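Local structure of oxysterol-binding protein homolog 3 (Saccharomyces cerevisiae, 4IC4) at residues Gln73-Ser76 and Glu77-Glu80; Asp93-Thr96 and Phe97-Phe101; Trp382-Lys386 and Lys387-Ser391. The protein carries lipids, sterols among them, between membranes through the cytosol in the hydrophobic pocket of its OSBP-related domain, in a transport coupled to phosphoinositides. All coordinates share one frame; numbering follows the deposited sequence.

Contact 1: residues Gln73-Ser76 and Glu77-Glu80; sequences QLIS and ETFE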
ATOM      1  N   GLN A  73       6.422  -0.071  -0.483  1.00  6.86           N
ATOM      2  CA  GLN A  73       6.043  -1.173  -1.354  1.00  6.42           C
ATOM      3  C   GLN A  73       4.649  -1.699  -0.981  1.00  6.88           C
ATOM      4  O   GLN A  73       3.836  -1.998  -1.858  1.00  7.53           O
ATOM      5  CB  GLN A  73       7.111  -2.276  -1.287  1.00  6.13           C
ATOM      6  CG  GLN A  73       8.429  -1.814  -1.919  1.00  7.98           C
ATOM      7  CD  GLN A  73       9.586  -2.769  -1.706  1.00  8.06           C
ATOM      8  OE1 GLN A  73       9.886  -3.165  -0.578  1.00  8.14           O
ATOM      9  NE2 GLN A  73      10.261  -3.128  -2.795  1.00  7.38           N
ATOM     10  N   LEU A  74       4.363  -1.789   0.317  1.00  6.84           N
ATOM     11  CA  LEU A  74       3.052  -2.252   0.768  1.00  7.26           C
ATOM     12  C   LEU A  74       1.937  -1.358   0.231  1.00  7.34           C
ATOM     13  O   LEU A  74       0.954  -1.841  -0.330  1.00  8.74           O
ATOM     14  CB  LEU A  74       2.972  -2.256   2.297  1.00  7.78           C
ATOM     15  CG  LEU A  74       1.546  -2.452   2.831  1.00  8.44           C
ATOM     16  CD1 LEU A  74       1.078  -3.861   2.519  1.00 11.72           C
ATOM     17  CD2 LEU A  74       1.504  -2.201   4.332  1.00 10.31           C
ATOM     18  N   ILE A  75       2.085  -0.051   0.405  1.00  6.81           N
ATOM     19  CA  ILE A  75       1.050   0.859  -0.064  1.00  8.19           C
ATOM     20  C   ILE A  75       0.921   0.836  -1.592  1.00  7.43           C
ATOM     21  O   ILE A  75      -0.156   1.099  -2.133  1.00  9.04           O
ATOM     22  CB  ILE A  75       1.305   2.279   0.465  1.00  8.09           C
ATOM     23  CG1 ILE A  75       1.225   2.251   1.996  1.00 11.15           C
ATOM     24  CG2 ILE A  75       0.272   3.248  -0.105  1.00  9.75           C
ATOM     25  CD1 ILE A  75       1.529   3.579   2.661  1.00 12.33           C
ATOM     26  N   SER A  76       2.003   0.495  -2.288  1.00  7.53           N
ATOM     27  CA  SER A  76       1.954   0.404  -3.746  1.00  7.85           C
ATOM     28  C   SER A  76       1.025  -0.719  -4.193  1.00  7.95           C
ATOM     29  O   SER A  76       0.590  -0.746  -5.343  1.00  8.99           O
ATOM     30  CB  SER A  76       3.350   0.157  -4.325  1.00  8.28           C
ATOM     31  OG  SER A  76       4.176   1.288  -4.131  1.00 10.96           O
ATOM     32  N   GLU A  77       0.727  -1.652  -3.288  1.00  8.06           N
ATOM     33  CA  GLU A  77      -0.172  -2.752  -3.621  1.00  8.45           C
ATOM     34  C   GLU A  77      -1.588  -2.223  -3.810  1.00  8.74           C
ATOM     35  O   GLU A  77      -2.471  -2.934  -4.299  1.00  9.73           O
ATOM     36  CB  GLU A  77      -0.128  -3.831  -2.533  1.00  8.26           C
ATOM     37  CG  GLU A  77       1.224  -4.531  -2.467  1.00 10.00           C
ATOM     38  CD  GLU A  77       1.289  -5.627  -1.423  1.00  9.86           C
ATOM     39  OE1 GLU A  77       0.643  -6.683  -1.608  1.00  9.36           O
ATOM     40  OE2 GLU A  77       1.990  -5.424  -0.413  1.00  9.81           O
ATOM     41  N   THR A  78      -1.797  -0.969  -3.421  1.00  8.22           N
ATOM     42  CA  THR A  78      -3.086  -0.317  -3.608  1.00  9.60           C
ATOM     43  C   THR A  78      -3.388  -0.328  -5.111  1.00 10.33           C
ATOM     44  O   THR A  78      -4.547  -0.266  -5.523  1.00  9.64           O
ATOM     45  CB  THR A  78      -3.037   1.153  -3.117  1.00 11.03           C
ATOM     46  OG1 THR A  78      -2.958   1.174  -1.687  1.00 14.36           O
ATOM     47  CG2 THR A  78      -4.275   1.926  -3.564  1.00 14.80           C
ATOM     48  N   PHE A  79      -2.337  -0.431  -5.921  1.00  9.74           N
ATOM     49  CA  PHE A  79      -2.472  -0.417  -7.376  1.00  9.66           C
ATOM     50  C   PHE A  79      -2.396  -1.770  -8.084  1.00 10.33           C
ATOM     51  O   PHE A  79      -2.282  -1.831  -9.308  1.00 10.13           O
ATOM     52  CB  PHE A  79      -1.438   0.553  -7.959  1.00  9.83           C
ATOM     53  CG  PHE A  79      -1.686   1.981  -7.577  1.00 10.57           C
ATOM     54  CD1 PHE A  79      -2.614   2.749  -8.279  1.00 12.76           C
ATOM     55  CD2 PHE A  79      -1.051   2.541  -6.475  1.00 12.90           C
ATOM     56  CE1 PHE A  79      -2.905   4.050  -7.887  1.00 12.11           C
ATOM     57  CE2 PHE A  79      -1.336   3.846  -6.072  1.00 12.74           C
ATOM     58  CZ  PHE A  79      -2.267   4.601  -6.782  1.00 14.28           C
ATOM     59  N   GLU A  80      -2.480  -2.855  -7.320  1.00  8.82           N
ATOM     60  CA  GLU A  80      -2.439  -4.189  -7.910  1.00  9.56           C
ATOM     61  C   GLU A  80      -3.504  -4.345  -8.997  1.00  9.42           C
ATOM     62  O   GLU A  80      -3.263  -4.986 -10.018  1.00 11.51           O
ATOM     63  CB  GLU A  80      -2.659  -5.266  -6.836  1.00  9.22           C
ATOM     64  CG  GLU A  80      -2.670  -6.686  -7.398  1.00  9.42           C
ATOM     65  CD  GLU A  80      -2.967  -7.755  -6.355  1.00  7.14           C
ATOM     66  OE1 GLU A  80      -3.099  -7.432  -5.153  1.00  9.63           O
ATOM     67  OE2 GLU A  80      -3.065  -8.934  -6.752  1.00  9.87           O
TER
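I75 and T78 meet where helix 71-76 tightens into a 3-10 turn. The carbonyl oxygen I75 O takes two hydrogen bonds from the same residue. T78 OG1 donates to I75 O at 2.8 Å, in the carbonyl plane and on a lone pair, while T78 N reaches I75 O at 2.9 Å from above that plane. With OG1 beside its own backbone N (chi1 -71°), the hydroxyl turns back onto I75 O, three residues earlier. E77 N bonds to L74 O at 3.0 Å, so the three-residue spacing runs on from one residue to the next, as fits a helix running out through a 3-10 turn.

Packing adds to these bonds. The extended chain of E77 brings OE2 within 3.4 Å of L74 CD1. That carboxylate is gripped at both oxygens, by a salt bridge from OE2 to R114 and a hydrogen bond from OE1 to T302. The F79 ring turns its edge to S76 O, with CD2 at 3.8 Å.

The L74 side chain is about 7 Å from that of K118, which binds phosphatidylinositol 4-phosphate. Around this turn, I75 and S76 rest on F153 of strand 150-157, I75 also reaches strand 160-172, and F79 settles against strands 137-145, 150-157 and 160-172.

Contact 2: residues Asp93-Thr96 and Phe97-Phe101; sequences DPIT and FVSAF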
ATOM      1  N   ASP A  93     -20.642   4.383 -16.000  1.00 24.01           N
ATOM      2  CA  ASP A  93     -20.827   4.427 -14.550  1.00 22.61           C
ATOM      3  C   ASP A  93     -19.469   4.194 -13.886  1.00 20.48           C
ATOM      4  O   ASP A  93     -19.265   3.200 -13.191  1.00 20.06           O
ATOM      5  CB  ASP A  93     -21.813   3.336 -14.126  1.00 26.24           C
ATOM      6  CG  ASP A  93     -21.341   1.943 -14.507  1.00 28.99           C
ATOM      7  OD1 ASP A  93     -20.884   1.756 -15.654  1.00 31.73           O
ATOM      8  OD2 ASP A  93     -21.436   1.031 -13.662  1.00 32.20           O
ATOM      9  N   PRO A  94     -18.528   5.131 -14.076  1.00 18.34           N
ATOM     10  CA  PRO A  94     -17.181   5.023 -13.509  1.00 16.99           C
ATOM     11  C   PRO A  94     -17.033   4.777 -12.012  1.00 15.91           C
ATOM     12  O   PRO A  94     -16.147   4.031 -11.597  1.00 13.64           O
ATOM     13  CB  PRO A  94     -16.520   6.329 -13.942  1.00 15.51           C
ATOM     14  CG  PRO A  94     -17.673   7.286 -14.005  1.00 16.49           C
ATOM     15  CD  PRO A  94     -18.718   6.452 -14.702  1.00 18.12           C
ATOM     16  N   ILE A  95     -17.882   5.385 -11.192  1.00 16.14           N
ATOM     17  CA  ILE A  95     -17.740   5.192  -9.755  1.00 15.33           C
ATOM     18  C   ILE A  95     -17.910   3.737  -9.331  1.00 14.89           C
ATOM     19  O   ILE A  95     -17.442   3.345  -8.264  1.00 13.59           O
ATOM     20  CB  ILE A  95     -18.711   6.104  -8.950  1.00 15.22           C
ATOM     21  CG1 ILE A  95     -18.177   6.287  -7.522  1.00 15.31           C
ATOM     22  CG2 ILE A  95     -20.105   5.493  -8.909  1.00 16.50           C
ATOM     23  CD1 ILE A  95     -18.845   7.402  -6.735  1.00 16.46           C
ATOM     24  N   THR A  96     -18.563   2.926 -10.159  1.00 14.08           N
ATOM     25  CA  THR A  96     -18.736   1.520  -9.815  1.00 14.88           C
ATOM     26  C   THR A  96     -17.365   0.848  -9.814  1.00 13.42           C
ATOM     27  O   THR A  96     -17.039   0.076  -8.914  1.00 13.62           O
ATOM     28  CB  THR A  96     -19.646   0.776 -10.822  1.00 17.76           C
ATOM     29  OG1 THR A  96     -19.115   0.916 -12.144  1.00 24.06           O
ATOM     30  CG2 THR A  96     -21.054   1.334 -10.782  1.00 17.80           C
ATOM     31  N   PHE A  97     -16.558   1.159 -10.823  1.00 13.32           N
ATOM     32  CA  PHE A  97     -15.234   0.565 -10.931  1.00 12.43           C
ATOM     33  C   PHE A  97     -14.229   1.227  -9.997  1.00 11.26           C
ATOM     34  O   PHE A  97     -13.302   0.576  -9.506  1.00 10.82           O
ATOM     35  CB  PHE A  97     -14.768   0.609 -12.388  1.00 12.97           C
ATOM     36  CG  PHE A  97     -15.648  -0.183 -13.308  1.00 13.53           C
ATOM     37  CD1 PHE A  97     -16.772   0.395 -13.886  1.00 16.08           C
ATOM     38  CD2 PHE A  97     -15.412  -1.538 -13.513  1.00 15.59           C
ATOM     39  CE1 PHE A  97     -17.656  -0.370 -14.649  1.00 17.86           C
ATOM     40  CE2 PHE A  97     -16.290  -2.311 -14.273  1.00 17.15           C
ATOM     41  CZ  PHE A  97     -17.411  -1.724 -14.840  1.00 19.44           C
ATOM     42  N   VAL A  98     -14.408   2.519  -9.743  1.00 11.83           N
ATOM     43  CA  VAL A  98     -13.514   3.208  -8.819  1.00 11.35           C
ATOM     44  C   VAL A  98     -13.763   2.613  -7.431  1.00 12.91           C
ATOM     45  O   VAL A  98     -12.832   2.423  -6.650  1.00 11.71           O
ATOM     46  CB  VAL A  98     -13.780   4.731  -8.796  1.00 11.45           C
ATOM     47  CG1 VAL A  98     -12.942   5.395  -7.710  1.00 12.62           C
ATOM     48  CG2 VAL A  98     -13.438   5.334 -10.148  1.00 12.23           C
ATOM     49  N   SER A  99     -15.020   2.297  -7.133  1.00 12.34           N
ATOM     50  CA  SER A  99     -15.357   1.704  -5.844  1.00 12.60           C
ATOM     51  C   SER A  99     -14.699   0.330  -5.717  1.00 11.13           C
ATOM     52  O   SER A  99     -14.156  -0.016  -4.668  1.00 11.80           O
ATOM     53  CB  SER A  99     -16.873   1.569  -5.697  1.00 14.12           C
ATOM     54  OG  SER A  99     -17.489   2.845  -5.663  1.00 13.89           O
ATOM     55  N   ALA A 100     -14.752  -0.454  -6.788  1.00 10.94           N
ATOM     56  CA  ALA A 100     -14.135  -1.777  -6.781  1.00 10.11           C
ATOM     57  C   ALA A 100     -12.641  -1.608  -6.516  1.00  9.52           C
ATOM     58  O   ALA A 100     -12.044  -2.351  -5.733  1.00  9.99           O
ATOM     59  CB  ALA A 100     -14.357  -2.471  -8.128  1.00 10.97           C
ATOM     60  N   PHE A 101     -12.039  -0.628  -7.179  1.00  9.72           N
ATOM     61  CA  PHE A 101     -10.616  -0.366  -6.998  1.00  9.73           C
ATOM     62  C   PHE A 101     -10.313  -0.001  -5.549  1.00  8.88           C
ATOM     63  O   PHE A 101      -9.361  -0.509  -4.961  1.00 10.42           O
ATOM     64  CB  PHE A 101     -10.162   0.775  -7.912  1.00  8.72           C
ATOM     65  CG  PHE A 101      -8.723   1.169  -7.714  1.00  8.10           C
ATOM     66  CD1 PHE A 101      -7.696   0.385  -8.236  1.00  8.74           C
ATOM     67  CD2 PHE A 101      -8.395   2.300  -6.976  1.00  9.32           C
ATOM     68  CE1 PHE A 101      -6.359   0.726  -8.022  1.00  8.54           C
ATOM     69  CE2 PHE A 101      -7.058   2.649  -6.755  1.00  9.86           C
ATOM     70  CZ  PHE A 101      -6.039   1.858  -7.282  1.00 10.04           C
TER
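I95 with S99 and T96 with F97 meet within the first turns of helix 94-104, a buried, local contact. Ordinary helical bonds carry the backbone: V98 N to P94 O at 3.0 Å, and A100 N to T96 O. S99 adds a side-chain bond to its backbone one. Its OG lies beside its own backbone N (chi1 -65°) and folds back to I95 O at 2.6 Å, while S99 N reaches the same oxygen, I95 O, at 2.9 Å from the opposite face of the carbonyl plane. S231 is a further partner of that hydroxyl.

F97 lies alongside T96, the two side chains pointing the same way, and T96 OG1 sits 3.0 Å from F97 CD1. T96 OG1 is also close to D93 O (2.5 Å) and D93 OD2 (2.8 Å), one proton between two acceptors with the choice not settled. The D93 side chain crosses that of F97, carboxylate and ring planes 75° apart, with D93 OD1 in the plane of the ring at its edge, 4.0 Å from F97 CE1. V98 CG2 packs against P94 O at 3.3 Å.

Beyond the pair, F97 leans on K87 and A88 of helix 83-88, and V98 on F196 and W198 of strand 195-199. Proline in the first turn and T96 N bonded to D93 O just ahead of it are features of a helix N-terminus; the serine hydroxyl returned to the carbonyl four residues back is common within helices.

Contact 3: residues Trp382-Lys386 and Lys387-Ser391; sequences WERRK and KHDWS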
ATOM      1  N   TRP A 382      11.011  11.472 -12.693  1.00 10.25           N
ATOM      2  CA  TRP A 382      11.026  10.865 -14.014  1.00  9.06           C
ATOM      3  C   TRP A 382      11.961  11.547 -15.004  1.00 11.17           C
ATOM      4  O   TRP A 382      12.499  10.886 -15.892  1.00 12.05           O
ATOM      5  CB  TRP A 382       9.599  10.762 -14.557  1.00  9.91           C
ATOM      6  CG  TRP A 382       8.731   9.908 -13.672  1.00 10.84           C
ATOM      7  CD1 TRP A 382       7.658  10.319 -12.937  1.00 11.84           C
ATOM      8  CD2 TRP A 382       8.906   8.514 -13.383  1.00  9.30           C
ATOM      9  NE1 TRP A 382       7.156   9.270 -12.202  1.00 11.14           N
ATOM     10  CE2 TRP A 382       7.902   8.150 -12.456  1.00  9.67           C
ATOM     11  CE3 TRP A 382       9.814   7.537 -13.814  1.00 10.79           C
ATOM     12  CZ2 TRP A 382       7.781   6.846 -11.951  1.00 10.11           C
ATOM     13  CZ3 TRP A 382       9.693   6.239 -13.311  1.00 10.09           C
ATOM     14  CH2 TRP A 382       8.682   5.910 -12.388  1.00 10.08           C
ATOM     15  N   GLU A 383      12.168  12.853 -14.863  1.00 11.75           N
ATOM     16  CA  GLU A 383      13.096  13.531 -15.761  1.00 12.74           C
ATOM     17  C   GLU A 383      14.532  13.138 -15.407  1.00 13.25           C
ATOM     18  O   GLU A 383      15.345  12.878 -16.295  1.00 14.56           O
ATOM     19  CB  GLU A 383      12.916  15.052 -15.694  1.00 15.04           C
ATOM     20  CG  GLU A 383      11.707  15.553 -16.477  1.00 18.54           C
ATOM     21  CD  GLU A 383      11.736  15.113 -17.935  1.00 20.26           C
ATOM     22  OE1 GLU A 383      12.729  15.413 -18.632  1.00 22.66           O
ATOM     23  OE2 GLU A 383      10.769  14.465 -18.382  1.00 24.41           O
ATOM     24  N   ARG A 384      14.841  13.087 -14.113  1.00 11.23           N
ATOM     25  CA  ARG A 384      16.174  12.696 -13.651  1.00 11.58           C
ATOM     26  C   ARG A 384      16.501  11.273 -14.107  1.00 11.44           C
ATOM     27  O   ARG A 384      17.601  10.988 -14.573  1.00 11.64           O
ATOM     28  CB  ARG A 384      16.240  12.719 -12.119  1.00 11.52           C
ATOM     29  CG  ARG A 384      16.340  14.085 -11.453  1.00  9.57           C
ATOM     30  CD  ARG A 384      16.004  13.917  -9.966  1.00 11.18           C
ATOM     31  NE  ARG A 384      16.244  15.094  -9.130  1.00 12.25           N
ATOM     32  CZ  ARG A 384      17.416  15.403  -8.581  1.00 11.39           C
ATOM     33  NH1 ARG A 384      17.528  16.488  -7.827  1.00 15.35           N
ATOM     34  NH2 ARG A 384      18.480  14.638  -8.789  1.00 14.25           N
ATOM     35  N   ARG A 385      15.533  10.380 -13.953  1.00 11.28           N
ATOM     36  CA  ARG A 385      15.716   8.978 -14.306  1.00 11.47           C
ATOM     37  C   ARG A 385      16.182   8.780 -15.747  1.00 13.14           C
ATOM     38  O   ARG A 385      16.993   7.900 -16.032  1.00 14.60           O
ATOM     39  CB  ARG A 385      14.407   8.222 -14.076  1.00 10.29           C
ATOM     40  CG  ARG A 385      14.540   6.707 -14.036  1.00  8.99           C
ATOM     41  CD  ARG A 385      13.170   6.077 -13.843  1.00  9.64           C
ATOM     42  NE  ARG A 385      13.206   4.642 -13.575  1.00  9.39           N
ATOM     43  CZ  ARG A 385      13.465   3.700 -14.475  1.00  9.49           C
ATOM     44  NH1 ARG A 385      13.725   4.022 -15.738  1.00 11.15           N
ATOM     45  NH2 ARG A 385      13.443   2.423 -14.111  1.00 10.07           N
ATOM     46  N   LYS A 386      15.670   9.611 -16.644  1.00 13.51           N
ATOM     47  CA  LYS A 386      16.009   9.524 -18.060  1.00 16.86           C
ATOM     48  C   LYS A 386      17.505   9.708 -18.314  1.00 17.86           C
ATOM     49  O   LYS A 386      18.046   9.177 -19.284  1.00 18.56           O
ATOM     50  CB  LYS A 386      15.212  10.577 -18.830  1.00 17.54           C
ATOM     51  CG  LYS A 386      14.951  10.250 -20.286  1.00 25.06           C
ATOM     52  CD  LYS A 386      13.864  11.162 -20.842  1.00 25.90           C
ATOM     53  CE  LYS A 386      12.590  11.075 -20.002  1.00 27.42           C
ATOM     54  NZ  LYS A 386      11.506  11.975 -20.494  1.00 30.53           N
ATOM     55  N   LYS A 387      18.176  10.447 -17.434  1.00 18.15           N
ATOM     56  CA  LYS A 387      19.602  10.700 -17.599  1.00 19.23           C
ATOM     57  C   LYS A 387      20.462  10.283 -16.407  1.00 19.02           C
ATOM     58  O   LYS A 387      21.595  10.744 -16.271  1.00 19.23           O
ATOM     59  CB  LYS A 387      19.829  12.188 -17.883  1.00 22.64           C
ATOM     60  CG  LYS A 387      19.109  12.704 -19.122  1.00 26.95           C
ATOM     61  CD  LYS A 387      19.343  14.197 -19.322  1.00 30.08           C
ATOM     62  CE  LYS A 387      18.784  15.013 -18.166  1.00 31.34           C
ATOM     63  NZ  LYS A 387      19.065  16.469 -18.331  1.00 34.68           N
ATOM     64  N   HIS A 388      19.935   9.406 -15.556  1.00 17.02           N
ATOM     65  CA  HIS A 388      20.661   8.947 -14.370  1.00 16.53           C
ATOM     66  C   HIS A 388      21.172  10.149 -13.570  1.00 16.22           C
ATOM     67  O   HIS A 388      22.279  10.120 -13.034  1.00 15.71           O
ATOM     68  CB  HIS A 388      21.859   8.072 -14.769  1.00 18.06           C
ATOM     69  CG  HIS A 388      21.521   6.950 -15.703  1.00 20.15           C
ATOM     70  ND1 HIS A 388      20.659   5.929 -15.363  1.00 19.99           N
ATOM     71  CD2 HIS A 388      21.951   6.676 -16.958  1.00 22.13           C
ATOM     72  CE1 HIS A 388      20.575   5.074 -16.367  1.00 21.30           C
ATOM     73  NE2 HIS A 388      21.350   5.503 -17.346  1.00 23.52           N
ATOM     74  N   ASP A 389      20.363  11.204 -13.493  1.00 13.87           N
ATOM     75  CA  ASP A 389      20.743  12.422 -12.778  1.00 14.00           C
ATOM     76  C   ASP A 389      20.511  12.296 -11.275  1.00 13.51           C
ATOM     77  O   ASP A 389      19.545  12.841 -10.731  1.00 13.06           O
ATOM     78  CB  ASP A 389      19.961  13.612 -13.353  1.00 14.63           C
ATOM     79  CG  ASP A 389      20.303  14.928 -12.677  1.00 16.37           C
ATOM     80  OD1 ASP A 389      21.438  15.071 -12.179  1.00 16.49           O
ATOM     81  OD2 ASP A 389      19.436  15.828 -12.663  1.00 18.62           O
ATOM     82  N   TRP A 390      21.418  11.579 -10.611  1.00 13.21           N
ATOM     83  CA  TRP A 390      21.319  11.350  -9.169  1.00 12.53           C
ATOM     84  C   TRP A 390      22.564  11.774  -8.386  1.00 14.66           C
ATOM     85  O   TRP A 390      22.728  11.372  -7.237  1.00 14.50           O
ATOM     86  CB  TRP A 390      21.086   9.864  -8.881  1.00 12.97           C
ATOM     87  CG  TRP A 390      20.104   9.153  -9.766  1.00 11.20           C
ATOM     88  CD1 TRP A 390      20.378   8.119 -10.616  1.00 11.11           C
ATOM     89  CD2 TRP A 390      18.682   9.341  -9.811  1.00  9.78           C
ATOM     90  NE1 TRP A 390      19.220   7.643 -11.177  1.00 11.09           N
ATOM     91  CE2 TRP A 390      18.162   8.373 -10.702  1.00 10.04           C
ATOM     92  CE3 TRP A 390      17.795  10.226  -9.182  1.00  8.69           C
ATOM     93  CZ2 TRP A 390      16.793   8.264 -10.979  1.00  9.05           C
ATOM     94  CZ3 TRP A 390      16.430  10.118  -9.457  1.00  8.98           C
ATOM     95  CH2 TRP A 390      15.944   9.140 -10.350  1.00  8.53           C
ATOM     96  N   SER A 391      23.437  12.572  -8.991  1.00 15.59           N
ATOM     97  CA  SER A 391      24.668  12.996  -8.320  1.00 17.09           C
ATOM     98  C   SER A 391      24.487  13.732  -6.995  1.00 16.57           C
ATOM     99  O   SER A 391      25.384  13.720  -6.152  1.00 17.94           O
ATOM    100  CB  SER A 391      25.507  13.859  -9.267  1.00 20.13           C
ATOM    101  OG  SER A 391      25.916  13.109 -10.397  1.00 28.45           O
TER
HETATM  102  O   HOH W   1      18.342   6.544 -14.050  1.00 12.32           O
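The indole of W390 lies against R384 and R385 at the end of helix 381-386. Over one face of its six-membered ring stands R384 CB, 4.2 Å from the centroid and 28° off the normal, a CH-pi contact. R385 CA approaches W390 CZ2 obliquely at 3.6 Å. The guanidinium of R384 is nearly parallel to the indole, 10° between planes, and has W390 CA near its plane at the edge. Over one face of that guanidinium sits D389 OD2, 4.2 Å from R384 NH2, close enough that the opposite charges probably attract, although no N-H points at it; K379 makes the salt bridge to OD2.

R384 NH2 instead gives a hydrogen bond to the backbone, reaching D389 O at 2.9 Å, and also forms a salt bridge with D392. The chain of R384, extended from CG to NE, spans the distance from helix to loop.

The helix closes in a Schellman motif with H388, at positive phi, as its C-prime residue. D389 N bonds almost straight (172°) to R384 O at 3.0 Å, and K387 N reaches that oxygen from the other face of the carbonyl plane. The companion bond from H388 N to R385 O is weak, at 3.3 Å. One water ties the turn together: it donates to R385 O, meets H388 ND1 at 2.7 Å and accepts from W390 NE1.

At the surface, K386 and E383 form a weak salt bridge. Further in, R385 pairs with E129 and touches I131, both of strand 127-132, and W382 packs on I131 as well, so helix 381-386 lies against strand 127-132, while the loop after it is packed through W390 on Y363 and Y381.

The three contacts come in series along the chain. Contact 1 closes helix 71-76, contact 2 opens helix 94-104 after the intervening helix 83-88, and contact 3 ends helix 381-386 near the C-terminus. Contacts 1 and 2 have centres 18 Å apart yet touch, since F101 CZ lies 3.1 Å from T78 O and 3.7 Å from F79 CD1. Contact 3 is separate, its nearest atoms about 10 Å from contact 1 and about 15 Å from contact 2. Strand 137-145 is met by both F79 and, through R138, W382. Two contacts are thus buried among the strands of the OSBP-related domain, whereas the third lies at its surface, away from the residues that bind phosphatidylinositol 4-phosphate.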